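Local structure of lumazine protein (Photobacterium kishitanii, 3A35) at residues S16-D19 against D20-R23; T69-F72 against R73-V77; G170-E173 against K174-V178. The protein binds a ribityl-lumazine or flavin chromophore and probably serves as the antenna that shifts bacterial luciferase emission to shorter wavelength. One frame throughout, in Å; residues are numbered along the deposited sequence. Where two conformers were deposited one is given.

Interaction 1 (S16-D19 against D20-R23)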
loop_
_atom_site.group_PDB
_atom_site.type_symbol
_atom_site.label_atom_id
_atom_site.label_comp_id
_atom_site.label_asym_id
_atom_site.label_seq_id
_atom_site.Cartn_x
_atom_site.Cartn_y
_atom_site.Cartn_z
ATOM N N SER A 16 15.317 -8.235 -8.182
ATOM C CA SER A 16 16.001 -9.561 -8.372
ATOM C C SER A 16 14.991 -10.611 -8.318
ATOM O O SER A 16 14.232 -10.675 -7.252
ATOM C CB SER A 16 16.944 -9.759 -7.200
ATOM O OG SER A 16 18.043 -8.835 -7.175
ATOM N N LYS A 17 14.850 -11.379 -9.433
ATOM C CA LYS A 17 13.868 -12.382 -9.450
ATOM C C LYS A 17 14.390 -13.690 -8.948
ATOM O O LYS A 17 15.108 -14.389 -9.728
ATOM C CB LYS A 17 13.417 -12.475 -10.888
ATOM C CG LYS A 17 12.944 -11.038 -11.435
ATOM C CD LYS A 17 11.660 -11.144 -12.194
ATOM C CE LYS A 17 10.811 -9.853 -11.924
ATOM N NZ LYS A 17 10.671 -9.586 -10.438
ATOM N N ASN A 18 13.948 -14.157 -7.772
ATOM C CA ASN A 18 14.455 -15.363 -7.213
ATOM C C ASN A 18 13.388 -16.358 -7.075
ATOM O O ASN A 18 13.411 -17.122 -6.126
ATOM C CB ASN A 18 15.085 -15.167 -5.838
ATOM C CG ASN A 18 16.123 -14.032 -5.796
ATOM O OD1 ASN A 18 17.192 -14.164 -6.403
ATOM N ND2 ASN A 18 15.854 -12.940 -4.967
ATOM N N ASP A 19 12.436 -16.323 -7.990
ATOM C CA ASP A 19 11.333 -17.314 -8.048
ATOM C C ASP A 19 10.259 -17.339 -6.860
ATOM O O ASP A 19 9.104 -16.829 -7.005
ATOM C CB ASP A 19 11.946 -18.701 -8.289
ATOM C CG ASP A 19 10.877 -19.728 -8.672
ATOM O OD1 ASP A 19 11.254 -20.845 -9.106
ATOM O OD2 ASP A 19 9.654 -19.386 -8.545
ATOM N N ASP A 20 10.561 -17.936 -5.719
ATOM C CA ASP A 20 9.584 -17.752 -4.640
ATOM C C ASP A 20 10.019 -16.591 -3.726
ATOM O O ASP A 20 9.497 -16.386 -2.614
ATOM C CB ASP A 20 9.281 -19.073 -3.892
ATOM C CG ASP A 20 10.514 -19.664 -3.268
ATOM O OD1 ASP A 20 11.636 -19.085 -3.513
ATOM O OD2 ASP A 20 10.376 -20.682 -2.529
ATOM N N THR A 21 10.951 -15.767 -4.180
ATOM C CA THR A 21 11.284 -14.576 -3.377
ATOM C C THR A 21 11.681 -13.571 -4.442
ATOM O O THR A 21 12.071 -13.936 -5.626
ATOM C CB THR A 21 12.377 -14.825 -2.336
ATOM O OG1 THR A 21 12.769 -13.710 -1.494
ATOM C CG2 THR A 21 13.611 -15.384 -2.898
ATOM N N GLN A 22 11.634 -12.300 -4.043
ATOM C CA GLN A 22 12.238 -11.250 -4.865
ATOM C C GLN A 22 12.910 -10.274 -3.977
ATOM O O GLN A 22 12.390 -9.948 -2.882
ATOM C CB GLN A 22 11.201 -10.505 -5.672
ATOM C CG GLN A 22 10.554 -11.367 -6.735
ATOM C CD GLN A 22 9.525 -10.683 -7.568
ATOM O OE1 GLN A 22 9.216 -9.503 -7.373
ATOM N NE2 GLN A 22 9.057 -11.336 -8.640
ATOM N N ARG A 23 13.976 -9.633 -4.421
ATOM C CA ARG A 23 14.571 -8.521 -3.681
ATOM C C ARG A 23 14.355 -7.262 -4.463
ATOM O O ARG A 23 14.738 -7.177 -5.652
ATOM C CB ARG A 23 16.081 -8.766 -3.369
ATOM C CG ARG A 23 16.742 -7.542 -2.774
ATOM C CD ARG A 23 18.118 -7.818 -2.204
ATOM N NE ARG A 23 18.026 -8.812 -1.125
ATOM C CZ ARG A 23 19.130 -9.289 -0.520
ATOM N NH1 ARG A 23 20.330 -8.920 -0.957
ATOM N NH2 ARG A 23 18.980 -10.248 0.377
HETATM O O HOH W 1 17.473 -6.162 -6.211
HETATM O O HOH W 2 8.746 -7.880 -9.726
#

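Interaction 2 (T69-F72 against R73-V77). With RBF (riboflavin), chain C.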
loop_
_atom_site.group_PDB
_atom_site.type_symbol
_atom_site.label_atom_id
_atom_site.label_comp_id
_atom_site.label_asym_id
_atom_site.label_seq_id
_atom_site.Cartn_x
_atom_site.Cartn_y
_atom_site.Cartn_z
ATOM N N THR A 69 0.466 -12.968 -1.593
ATOM C CA THR A 69 -0.791 -12.262 -1.206
ATOM C C THR A 69 -0.671 -10.729 -1.393
ATOM O O THR A 69 -1.488 -9.983 -0.908
ATOM C CB THR A 69 -1.013 -12.509 0.316
ATOM O OG1 THR A 69 0.192 -12.317 1.024
ATOM C CG2 THR A 69 -1.483 -13.980 0.512
ATOM N N THR A 70 0.308 -10.340 -2.222
ATOM C CA THR A 70 0.554 -8.894 -2.507
ATOM C C THR A 70 0.907 -8.677 -3.964
ATOM O O THR A 70 1.137 -9.655 -4.708
ATOM C CB THR A 70 1.757 -8.351 -1.630
ATOM O OG1 THR A 70 2.927 -9.112 -1.995
ATOM C CG2 THR A 70 1.483 -8.540 -0.121
ATOM N N THR A 71 1.024 -7.410 -4.359
ATOM C CA THR A 71 1.344 -7.075 -5.758
ATOM C C THR A 71 2.791 -7.147 -6.094
ATOM O O THR A 71 3.163 -6.930 -7.304
ATOM C CB THR A 71 0.707 -5.712 -6.078
ATOM O OG1 THR A 71 1.349 -4.793 -5.216
ATOM C CG2 THR A 71 -0.768 -5.739 -5.856
ATOM N N PHE A 72 3.691 -7.292 -5.093
ATOM C CA PHE A 72 5.120 -7.116 -5.398
ATOM C C PHE A 72 5.660 -7.977 -6.579
ATOM O O PHE A 72 6.423 -7.433 -7.392
ATOM C CB PHE A 72 5.941 -7.435 -4.184
ATOM C CG PHE A 72 5.795 -6.402 -3.093
ATOM C CD1 PHE A 72 6.406 -5.173 -3.233
ATOM C CD2 PHE A 72 5.013 -6.640 -1.985
ATOM C CE1 PHE A 72 6.271 -4.222 -2.181
ATOM C CE2 PHE A 72 4.872 -5.690 -0.960
ATOM C CZ PHE A 72 5.467 -4.477 -1.072
ATOM N N ARG A 73 5.096 -9.160 -6.725
ATOM C CA ARG A 73 5.643 -10.152 -7.674
ATOM C C ARG A 73 5.575 -9.545 -9.024
ATOM O O ARG A 73 6.535 -9.820 -9.855
ATOM C CB ARG A 73 4.818 -11.436 -7.505
ATOM C CG ARG A 73 5.204 -12.625 -8.485
ATOM C CD ARG A 73 4.500 -13.896 -8.127
ATOM N NE ARG A 73 3.094 -13.737 -7.682
ATOM C CZ ARG A 73 2.495 -14.557 -6.815
ATOM N NH1 ARG A 73 3.201 -15.567 -6.336
ATOM N NH2 ARG A 73 1.225 -14.405 -6.472
ATOM N N GLU A 74 4.534 -8.739 -9.284
ATOM C CA GLU A 74 4.311 -8.185 -10.657
ATOM C C GLU A 74 4.690 -6.786 -10.796
ATOM O O GLU A 74 4.452 -6.216 -11.843
ATOM C CB GLU A 74 2.849 -8.234 -11.009
ATOM C CG GLU A 74 2.460 -9.052 -12.159
ATOM C CD GLU A 74 2.039 -10.343 -11.670
ATOM O OE1 GLU A 74 2.984 -11.022 -11.187
ATOM O OE2 GLU A 74 0.804 -10.672 -11.774
ATOM N N LEU A 75 5.271 -6.157 -9.798
ATOM C CA LEU A 75 5.689 -4.795 -10.024
ATOM C C LEU A 75 6.974 -4.766 -10.904
ATOM O O LEU A 75 7.677 -5.749 -11.093
ATOM C CB LEU A 75 5.943 -4.073 -8.650
ATOM C CG LEU A 75 4.732 -3.980 -7.686
ATOM C CD1 LEU A 75 5.246 -3.271 -6.429
ATOM C CD2 LEU A 75 3.674 -3.272 -8.335
ATOM N N GLU A 76 7.237 -3.552 -11.388
ATOM C CA GLU A 76 8.291 -3.287 -12.360
ATOM C C GLU A 76 9.169 -2.178 -11.912
ATOM O O GLU A 76 8.766 -1.217 -11.220
ATOM C CB GLU A 76 7.614 -2.840 -13.696
ATOM C CG GLU A 76 6.686 -3.961 -14.285
ATOM C CD GLU A 76 7.427 -5.178 -14.834
ATOM O OE1 GLU A 76 6.654 -6.101 -15.217
ATOM O OE2 GLU A 76 8.701 -5.263 -14.884
ATOM N N VAL A 77 10.386 -2.160 -12.439
ATOM C CA VAL A 77 11.287 -1.092 -12.224
ATOM C C VAL A 77 10.614 0.242 -12.638
ATOM O O VAL A 77 9.989 0.243 -13.741
ATOM C CB VAL A 77 12.658 -1.323 -12.978
ATOM C CG1 VAL A 77 13.498 -0.119 -12.919
ATOM C CG2 VAL A 77 13.332 -2.527 -12.344
HETATM N N1 RBF C . 7.057 -10.422 4.496
HETATM C C2 RBF C . 8.023 -10.427 3.553
HETATM O O2 RBF C . 7.829 -10.972 2.422
HETATM N N3 RBF C . 9.249 -9.791 3.715
HETATM C C4 RBF C . 9.548 -9.090 4.909
HETATM O O4 RBF C . 10.653 -8.540 4.999
HETATM C C4A RBF C . 8.551 -9.176 5.899
HETATM N N5 RBF C . 8.863 -8.571 7.177
HETATM C C5A RBF C . 7.868 -8.636 8.151
HETATM C C6 RBF C . 8.224 -8.163 9.418
HETATM C C7 RBF C . 7.205 -8.273 10.405
HETATM C C7M RBF C . 7.636 -7.796 11.823
HETATM C C8 RBF C . 5.959 -8.767 10.167
HETATM C C8M RBF C . 4.961 -8.777 11.247
HETATM C C9 RBF C . 5.607 -9.231 8.851
HETATM C C9A RBF C . 6.608 -9.241 7.875
HETATM N N10 RBF C . 6.338 -9.796 6.578
HETATM C C10 RBF C . 7.358 -9.799 5.661
HETATM C "C1'" RBF C . 5.151 -10.485 6.279
HETATM C "C2'" RBF C . 4.148 -9.736 5.425
HETATM O "O2'" RBF C . 3.837 -8.454 6.066
HETATM C "C3'" RBF C . 2.922 -10.472 5.282
HETATM O "O3'" RBF C . 3.356 -11.795 4.653
HETATM C "C4'" RBF C . 1.962 -9.896 4.227
HETATM O "O4'" RBF C . 1.362 -8.690 4.749
HETATM C "C5'" RBF C . 0.826 -10.867 3.877
HETATM O "O5'" RBF C . 0.006 -10.385 2.810
HETATM O O HOH W 3 4.105 -10.421 -4.420
#

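Interaction 3 (G170-E173 against K174-V178)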
loop_
_atom_site.group_PDB
_atom_site.type_symbol
_atom_site.label_atom_id
_atom_site.label_comp_id
_atom_site.label_asym_id
_atom_site.label_seq_id
_atom_site.Cartn_x
_atom_site.Cartn_y
_atom_site.Cartn_z
ATOM N N GLY A 170 -2.841 8.045 -7.390
ATOM C CA GLY A 170 -3.012 8.765 -8.615
ATOM C C GLY A 170 -2.354 8.075 -9.811
ATOM O O GLY A 170 -2.363 8.635 -10.923
ATOM N N THR A 171 -1.732 6.915 -9.622
ATOM C CA THR A 171 -1.159 6.076 -10.755
ATOM C C THR A 171 -2.214 4.936 -11.089
ATOM O O THR A 171 -2.081 4.246 -12.115
ATOM C CB THR A 171 0.179 5.373 -10.334
ATOM O OG1 THR A 171 -0.079 4.376 -9.312
ATOM C CG2 THR A 171 1.173 6.367 -9.876
ATOM N N LEU A 172 -3.228 4.716 -10.244
ATOM C CA LEU A 172 -4.134 3.636 -10.422
ATOM C C LEU A 172 -4.936 3.946 -11.698
ATOM O O LEU A 172 -5.259 5.087 -11.961
ATOM C CB LEU A 172 -5.080 3.494 -9.191
ATOM C CG LEU A 172 -4.295 3.074 -7.906
ATOM C CD1 LEU A 172 -5.427 3.053 -6.878
ATOM C CD2 LEU A 172 -3.633 1.750 -8.031
ATOM N N GLU A 173 -5.242 2.870 -12.431
ATOM C CA GLU A 173 -6.215 2.930 -13.573
ATOM C C GLU A 173 -7.035 1.672 -13.506
ATOM O O GLU A 173 -6.730 0.725 -12.733
ATOM C CB GLU A 173 -5.522 3.072 -14.942
ATOM C CG GLU A 173 -4.372 2.190 -15.123
ATOM C CD GLU A 173 -3.754 2.462 -16.503
ATOM O OE1 GLU A 173 -4.392 2.099 -17.534
ATOM O OE2 GLU A 173 -2.682 3.077 -16.534
ATOM N N LYS A 174 -8.079 1.518 -14.365
ATOM C CA LYS A 174 -8.751 0.296 -14.465
ATOM C C LYS A 174 -7.744 -0.865 -14.677
ATOM O O LYS A 174 -6.887 -0.749 -15.575
ATOM C CB LYS A 174 -9.742 0.303 -15.702
ATOM C CG LYS A 174 -10.609 -0.967 -15.829
ATOM C CD LYS A 174 -11.612 -1.006 -17.064
ATOM C CE LYS A 174 -13.105 -1.079 -16.638
ATOM N NZ LYS A 174 -13.461 -2.334 -15.788
ATOM N N GLY A 175 -7.923 -1.979 -13.993
ATOM C CA GLY A 175 -7.029 -3.090 -14.056
ATOM C C GLY A 175 -5.784 -3.072 -13.159
ATOM O O GLY A 175 -5.076 -4.072 -13.115
ATOM N N SER A 176 -5.551 -1.932 -12.497
ATOM C CA SER A 176 -4.434 -1.877 -11.517
ATOM C C SER A 176 -4.723 -2.820 -10.374
ATOM O O SER A 176 -5.773 -2.769 -9.755
ATOM C CB SER A 176 -4.291 -0.489 -11.008
ATOM O OG SER A 176 -3.799 0.376 -12.017
ATOM N N ASP A 177 -3.771 -3.660 -10.028
ATOM C CA ASP A 177 -3.792 -4.454 -8.799
ATOM C C ASP A 177 -3.319 -3.644 -7.626
ATOM O O ASP A 177 -2.453 -2.792 -7.703
ATOM C CB ASP A 177 -2.978 -5.710 -8.901
ATOM C CG ASP A 177 -3.617 -6.787 -9.823
ATOM O OD1 ASP A 177 -4.787 -6.715 -10.223
ATOM O OD2 ASP A 177 -2.887 -7.732 -10.135
ATOM N N VAL A 178 -3.975 -3.911 -6.470
ATOM C CA VAL A 178 -3.692 -3.185 -5.174
ATOM C C VAL A 178 -3.654 -4.186 -4.044
ATOM O O VAL A 178 -4.283 -5.229 -4.071
ATOM C CB VAL A 178 -4.756 -2.120 -4.920
ATOM C CG1 VAL A 178 -4.819 -1.058 -5.956
ATOM C CG2 VAL A 178 -6.155 -2.742 -4.725
HETATM O O HOH W 4 -6.588 0.785 -18.021
#

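Interaction 1 (S16-D19 against D20-R23)
K17 lays its ammonium group over one face of the Q22 carboxamide, NZ standing 3.3 Å from CD. NZ is also 3.0 Å from Q22 NE2, but both are donors and do not bond. Their link is a water that accepts from K17 NZ (2.7 Å) and probably donates to Q22 OE1. At the amide edges OE1 meets H24 NE2 and NE2 meets R73 O, which probably fixes its rotation. The other amide, N18, has its CG beside the backbone N (chi1 -51°). This sends ND2 back along the hairpin, to 3.8 Å from R23 N. The methyl CG2 of T21 comes obliquely against N18 and packs on its CB at 3.3 Å. T21 OG1 binds I63 O instead. The backbone closes as an antiparallel hairpin with D19 and D20 at its tip: S16 and R23 form a hydrogen-bonded pair, S16 N to R23 O at 2.8 Å, and N18 N donates to T21 O at 2.9 Å. A second water joins S16 OG to R23 O. The hairpin connects strands 8-17 and 22-27 of the first barrel; Q22 pairs onward with I63 of strand 58-63, where R23 NE forms a salt bridge with the carboxylate of D62, whose backbone O binds riboflavin.

Interaction 2 (T69-F72 against R73-V77)
T71 and F72 turn their carbonyl oxygens onto the amides three residues on. T71 O accepts from E74 N at 3.0 Å, and F72 O from L75 N at 3.0 Å with an N-H...O angle of 158°. Both donors stand above the carbonyl planes, a geometry set by the tight 3-10 turn. R73 N, which has no such carbonyl, gives its proton to a water at 2.8 Å. That water donates in turn to T70 OG1, 3.0 Å away. T70 OG1 is therefore used twice, since it is also hydrogen-bonded to A66 O. The hydroxyl lies between the backbone N and the carbonyl carbon (chi1 61°), leaving the methyl CG2 to approach riboflavin O5' at 3.8 Å; the T70 side chain also touches C47 and I102. T71 N is taken by N179 OD1 of the second barrel. Just ahead of T70, T69 OG1 reaches O5' at the end of the ribityl chain at 2.6 Å, a short polar contact whose proton is not settled. L75 CD1 meets F72 CD1 obliquely at 3.9 Å, the two side chains pointing the same way. L75 CG also lies against T71 O, at 3.4 Å. With the amides of T71, R73, E74 and L75 bonded to N179, a water and two carbonyls, the turn probably holds T69 and T70 at a fixed place beside the ribityl tail through polar but uncharged bonds.

Interaction 3 (G170-E173 against K174-V178)
S176 folds back on E173. Its CB lies 3.2 Å from E173 O and is also touched by L172 CD2 at 3.8 Å. Beyond CB, OG stands anti to its own carbonyl carbon (chi1 -70°), which brings it in front of E173 N: that amide donates to OG at 2.9 Å along an almost straight line, 171° at the hydrogen. The backbone answers in the other sense, S176 N giving its proton to E173 O at 2.9 Å, so one residue both receives from and donates to E173. The second bond closes a type II beta turn, E173 to S176, with G175 at the third position and a positive phi of 84°. This turn leads the loop after helix 163-166 into strand 177-182, the last strand of the second barrel, and G175 and S176 already bond through their backbones to V108 of strand 104-114. At the exposed tip E173 OE1 and K174 O share a water, 2.6 Å from OE1. K174 NZ makes a long, weak ion pair with D109. Against strand 104-114 the L172 and V178 side chains cross at about a right angle, L172 CD2 to V178 CG1 3.7 Å, and both leucine and valine rest on V108.

How the interactions relate
The three turns follow one another along the chain. Interactions 1 and 2 belong to the first lumazine-binding barrel, interaction 3 to the second. Centres of 1 and 2 lie about 11 Å apart and the two touch, joined by the Q22 amide, so the hairpin of strands 8-17 and 22-27 is tied to the loop between strands 58-63 and 80-84. Interaction 3, its centre about 13 Å from that of interaction 2, meets it where T71 CG2 packs on V178 N (3.7 Å). Interactions 1 and 3 have their centres about 23 Å apart and do not touch. The 69-77 loop thus joins hairpin, riboflavin pocket and the neighbouring barrel.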